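Local coordinates for protein putative cytosine/guanine deaminase (Unidentified, PDB 2PAJ) that catalyses the zinc-dependent hydrolytic deamination of 2-amino-4-hydroxypteridines such as isoxanthopterin to 2,4-dihydroxypteridines, releasing ammonium, at residues A[123-127]-A[156-162]; A[148-154]-A[199-204]. All coordinates share one frame; numbering follows the deposited sequence.

Interaction 1: residues A[123-127]-A[156-162]; sequences LIELA and EAEKLGL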
# COMPACT_ATOMS: atom_id res chain seq x y z
N LEU A 123 5.18 -1.66 9.08
CA LEU A 123 5.97 -1.92 7.88
C LEU A 123 6.43 -3.38 7.92
O LEU A 123 6.37 -4.09 6.91
CB LEU A 123 7.18 -0.98 7.87
CG LEU A 123 7.54 -0.16 6.63
CD1 LEU A 123 6.31 0.51 6.05
CD2 LEU A 123 8.59 0.87 7.04
N ILE A 124 6.88 -3.83 9.09
CA ILE A 124 7.33 -5.20 9.26
C ILE A 124 6.20 -6.21 9.02
O ILE A 124 6.39 -7.21 8.32
CB ILE A 124 7.87 -5.47 10.68
CG1 ILE A 124 9.08 -4.58 11.00
CG2 ILE A 124 8.27 -6.91 10.80
CD1 ILE A 124 10.29 -4.84 10.13
N GLU A 125 5.03 -5.97 9.60
CA GLU A 125 3.96 -6.93 9.42
C GLU A 125 3.44 -6.91 8.00
O GLU A 125 2.84 -7.87 7.53
CB GLU A 125 2.84 -6.72 10.45
CG GLU A 125 2.30 -5.33 10.65
CD GLU A 125 1.23 -5.28 11.76
OE1 GLU A 125 0.26 -6.06 11.67
OE2 GLU A 125 1.34 -4.46 12.72
N LEU A 126 3.74 -5.83 7.29
CA LEU A 126 3.32 -5.69 5.91
C LEU A 126 4.28 -6.45 5.01
O LEU A 126 3.89 -7.03 4.01
CB LEU A 126 3.29 -4.21 5.54
CG LEU A 126 2.26 -3.65 4.57
CD1 LEU A 126 0.94 -4.36 4.70
CD2 LEU A 126 2.11 -2.18 4.88
N ALA A 127 5.56 -6.43 5.37
CA ALA A 127 6.58 -7.11 4.59
C ALA A 127 6.44 -8.62 4.69
O ALA A 127 6.69 -9.34 3.72
CB ALA A 127 7.96 -6.68 5.04
N GLU A 156 12.90 4.10 7.51
CA GLU A 156 12.43 2.79 7.90
C GLU A 156 12.13 1.88 6.71
O GLU A 156 12.55 0.73 6.67
CB GLU A 156 11.18 2.93 8.79
CG GLU A 156 11.50 3.56 10.13
CD GLU A 156 12.63 2.84 10.85
OE1 GLU A 156 12.50 1.63 11.12
OE2 GLU A 156 13.66 3.49 11.14
N ALA A 157 11.42 2.42 5.72
CA ALA A 157 11.07 1.65 4.54
C ALA A 157 12.32 1.07 3.90
O ALA A 157 12.37 -0.11 3.55
CB ALA A 157 10.32 2.52 3.55
N GLU A 158 13.33 1.90 3.75
CA GLU A 158 14.56 1.49 3.12
C GLU A 158 15.40 0.54 3.97
O GLU A 158 16.15 -0.27 3.43
CB GLU A 158 15.36 2.71 2.76
CG GLU A 158 16.70 2.37 2.19
CD GLU A 158 17.69 3.48 2.44
OE1 GLU A 158 17.79 4.39 1.58
OE2 GLU A 158 18.33 3.43 3.52
N LYS A 159 15.30 0.64 5.29
CA LYS A 159 16.05 -0.26 6.14
C LYS A 159 15.55 -1.67 5.86
O LYS A 159 16.30 -2.64 5.95
CB LYS A 159 15.87 0.10 7.62
CG LYS A 159 16.67 1.34 8.02
CD LYS A 159 16.22 1.96 9.34
CE LYS A 159 16.62 1.12 10.52
NZ LYS A 159 16.61 1.93 11.78
N LEU A 160 14.28 -1.75 5.47
CA LEU A 160 13.64 -3.02 5.17
C LEU A 160 13.75 -3.40 3.70
O LEU A 160 13.43 -4.52 3.33
CB LEU A 160 12.18 -2.97 5.58
CG LEU A 160 11.93 -2.75 7.08
CD1 LEU A 160 10.44 -2.63 7.35
CD2 LEU A 160 12.51 -3.90 7.87
N GLY A 161 14.21 -2.45 2.89
CA GLY A 161 14.40 -2.69 1.46
C GLY A 161 13.14 -2.57 0.62
O GLY A 161 13.12 -3.03 -0.52
N LEU A 162 12.12 -1.93 1.18
CA LEU A 162 10.83 -1.77 0.51
C LEU A 162 10.67 -0.47 -0.26
O LEU A 162 11.28 0.54 0.07
CB LEU A 162 9.70 -1.83 1.55
CG LEU A 162 9.78 -2.82 2.71
CD1 LEU A 162 8.61 -2.61 3.65
CD2 LEU A 162 9.80 -4.25 2.18

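Interaction 2: residues A[148-154]-A[199-204]; sequences DSSAILF and RLAARY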
# COMPACT_ATOMS: atom_id res chain seq x y z
N ASP A 148 11.07 14.94 11.90
CA ASP A 148 10.70 14.84 10.50
C ASP A 148 10.03 13.49 10.20
O ASP A 148 10.70 12.48 9.98
CB ASP A 148 11.93 15.02 9.60
CG ASP A 148 11.55 15.22 8.16
OD1 ASP A 148 10.36 15.01 7.87
OD2 ASP A 148 12.41 15.58 7.33
N SER A 149 8.70 13.49 10.22
CA SER A 149 7.92 12.29 9.94
C SER A 149 8.35 11.67 8.61
O SER A 149 8.74 10.51 8.54
CB SER A 149 6.44 12.65 9.85
OG SER A 149 6.02 13.17 11.09
N SER A 150 8.27 12.47 7.56
CA SER A 150 8.63 12.01 6.24
C SER A 150 10.01 11.36 6.24
O SER A 150 10.19 10.27 5.68
CB SER A 150 8.58 13.18 5.28
OG SER A 150 7.32 13.81 5.36
N ALA A 151 10.99 12.02 6.86
CA ALA A 151 12.35 11.47 6.91
C ALA A 151 12.32 10.07 7.49
O ALA A 151 12.82 9.12 6.90
CB ALA A 151 13.22 12.37 7.76
N ILE A 152 11.74 9.96 8.68
CA ILE A 152 11.64 8.70 9.38
C ILE A 152 10.98 7.59 8.55
O ILE A 152 11.49 6.46 8.50
CB ILE A 152 10.86 8.90 10.70
CG1 ILE A 152 11.62 9.88 11.61
CG2 ILE A 152 10.64 7.56 11.38
CD1 ILE A 152 10.80 10.42 12.76
N LEU A 153 9.86 7.91 7.91
CA LEU A 153 9.16 6.93 7.10
C LEU A 153 10.02 6.36 5.97
O LEU A 153 10.04 5.14 5.77
CB LEU A 153 7.87 7.53 6.54
CG LEU A 153 6.69 7.70 7.51
CD1 LEU A 153 5.46 8.24 6.78
CD2 LEU A 153 6.37 6.38 8.14
N PHE A 154 10.73 7.23 5.24
CA PHE A 154 11.59 6.77 4.15
C PHE A 154 12.78 5.97 4.70
O PHE A 154 13.26 5.03 4.08
CB PHE A 154 12.10 7.96 3.33
CG PHE A 154 11.13 8.45 2.29
CD1 PHE A 154 10.82 7.68 1.18
CD2 PHE A 154 10.53 9.69 2.42
CE1 PHE A 154 9.92 8.14 0.21
CE2 PHE A 154 9.64 10.17 1.48
CZ PHE A 154 9.32 9.40 0.36
N ARG A 199 9.78 20.74 -1.21
CA ARG A 199 10.98 20.27 -0.57
C ARG A 199 11.06 18.75 -0.76
O ARG A 199 12.06 18.23 -1.26
CB ARG A 199 10.94 20.64 0.92
CG ARG A 199 12.03 20.01 1.73
CD ARG A 199 11.56 19.81 3.17
NE ARG A 199 12.14 18.61 3.78
CZ ARG A 199 11.43 17.69 4.42
NH1 ARG A 199 10.11 17.83 4.53
NH2 ARG A 199 12.02 16.61 4.92
N LEU A 200 10.00 18.05 -0.37
CA LEU A 200 9.91 16.59 -0.50
C LEU A 200 9.97 16.10 -1.95
O LEU A 200 10.59 15.07 -2.25
CB LEU A 200 8.62 16.09 0.14
CG LEU A 200 8.50 16.30 1.64
CD1 LEU A 200 7.10 15.93 2.11
CD2 LEU A 200 9.57 15.46 2.36
N ALA A 201 9.33 16.83 -2.84
CA ALA A 201 9.31 16.47 -4.24
C ALA A 201 10.72 16.48 -4.81
O ALA A 201 11.09 15.63 -5.60
CB ALA A 201 8.44 17.42 -5.01
N ALA A 202 11.51 17.46 -4.39
CA ALA A 202 12.87 17.59 -4.89
C ALA A 202 13.83 16.65 -4.19
O ALA A 202 14.83 16.25 -4.77
CB ALA A 202 13.34 19.02 -4.72
N ARG A 203 13.53 16.29 -2.95
CA ARG A 203 14.41 15.44 -2.18
C ARG A 203 14.25 13.95 -2.42
O ARG A 203 15.24 13.26 -2.66
CB ARG A 203 14.19 15.74 -0.70
CG ARG A 203 15.23 15.21 0.27
CD ARG A 203 14.69 15.44 1.68
NE ARG A 203 15.64 15.33 2.79
CZ ARG A 203 16.45 14.30 3.00
NH1 ARG A 203 16.44 13.27 2.16
NH2 ARG A 203 17.26 14.29 4.05
N TYR A 204 13.02 13.44 -2.36
CA TYR A 204 12.78 12.01 -2.50
C TYR A 204 12.11 11.45 -3.76
O TYR A 204 12.41 10.32 -4.16
CB TYR A 204 11.96 11.52 -1.33
CG TYR A 204 12.52 11.84 0.02
CD1 TYR A 204 11.95 12.84 0.81
CD2 TYR A 204 13.59 11.09 0.55
CE1 TYR A 204 12.40 13.08 2.10
CE2 TYR A 204 14.05 11.33 1.83
CZ TYR A 204 13.45 12.32 2.60
OH TYR A 204 13.88 12.53 3.88
O HOH W 1 8.04 16.43 6.09

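Interaction 1: residues A[123-127]-A[156-162]
Leu123 reaches from helix 112-127 to the C-terminal end of helix 149-159 and the turn after it, touching Glu156, Ala157, Leu160 and Leu162. Its branch CD2 lies against the helix backbone, 3.5 Å from Ala157 N, and also meets the root of Glu156, with Glu156 CB 3.7 Å from Leu123 CD2. Nearer its root, Leu123 CB sits 3.7 Å from Leu160 CD1. Leu162 comes past in the opposing direction and brings its CD1 to within 4.0 Å of Leu123 CG.

One residue on, Ile124 has its CB turned away from the partner helix, yet its end returns: CG1 is set beside the backbone N and anti to the carbonyl carbon (chi1 -61°), and CD1 then lies among the methyls of Leu160, which it meets at about a right angle. One turn on from Leu123, Ala127 CB faces the second branch of Leu162, 4.2 Å from its CD2.

No hydrogen bond joins the segments; the contact between them is apolar, with charged groups beside it. The bent Glu156 chain carries its carboxylate to a salt bridge between OE2 and Arg116 of helix 112-127, while Lys159 NZ makes a weaker one with the same oxygen at 3.4 Å. Leu162 is positioned by the end of its helix. Gly161, at positive phi (81°), turns the chain, and Leu162 N bonds back to Ala157 O at 3.0 Å, which brings Leu162 back toward Leu123 beside Leu160. Ile459 adds a loop side chain against Ala127 and Leu160.

This is a Schellman motif closing helix 149-159 just before strand 163-168, packed on the preceding helix in the way that successive outer helices adjoin around the TIM barrel of amidohydrolases.

Interaction 2: residues A[148-154]-A[199-204]
Phe154 and Tyr204 form the compact end of this contact, as an offset stack with centroids 4.2 Å apart and planes 18° from parallel. Phe154 CD2 lies over the centre of the tyrosine ring, whereas Tyr204 CG sits nearer the rim of the phenylalanine ring; Phe154 CE2 to Tyr204 CD1 is 3.6 Å. Tyr204 CB also lies over the Phe154 face as a CH-pi donor. The other face of Tyr204 is covered by Arg203 CG, and Leu200 CD2 sits in plane at its edge, so the ring is held on three sides. Its OH reaches to the backbone of the partner helix, 3.6 Å from Ala151 CA. Phe164 adds an edge-to-face partner for Phe154.

The helices joined here, 149-159 and 190-203, are neighbours in the outer layer of the amidohydrolase TIM barrel, lying over its strands 163-168 and 213-217. Between the two ends of the contact, Ser150 CB rests 3.8 Å from Leu200 CD2.

Toward the start of helix 149-159 the packing gives way to polar links on a partly exposed side. Asp148 is the N-cap: its OD1 accepts a weak bond from Ala151 N, while OD2 forms a salt bridge with Arg199 NH2 at 2.6 Å. Carboxylate and guanidinium meet obliquely, their planes 53° apart. A water in the guanidinium plane accepts from Arg199 NH1 at 2.9 Å, donates to Asp148 OD1 at 3.3 Å and hydrogen-bonds Ser150 OG at 2.8 Å. Ser150 OG is also bonded to Tyr141, and Arg199 NH1 pairs with Asp196 of its own helix.

Helix 149-159 is common to both contacts: its first half, with its N-cap, faces helix 190-203 in interaction 2, and its C-terminal turn faces helix 112-127 in interaction 1. The two centres are about 16 Å apart and no side chains bridge them directly, so the helix itself connects them, linking three successive outer helices of the barrel. Interaction 1 is wholly buried, its centre about 12 Å from that of the chain; interaction 2, with its centre at about 17 Å, is only partly buried and is joined across its segments by a salt bridge and a water. Neither lines the zinc site, although the side chain of Leu123 is about 11 Å from that of the zinc ligand His78.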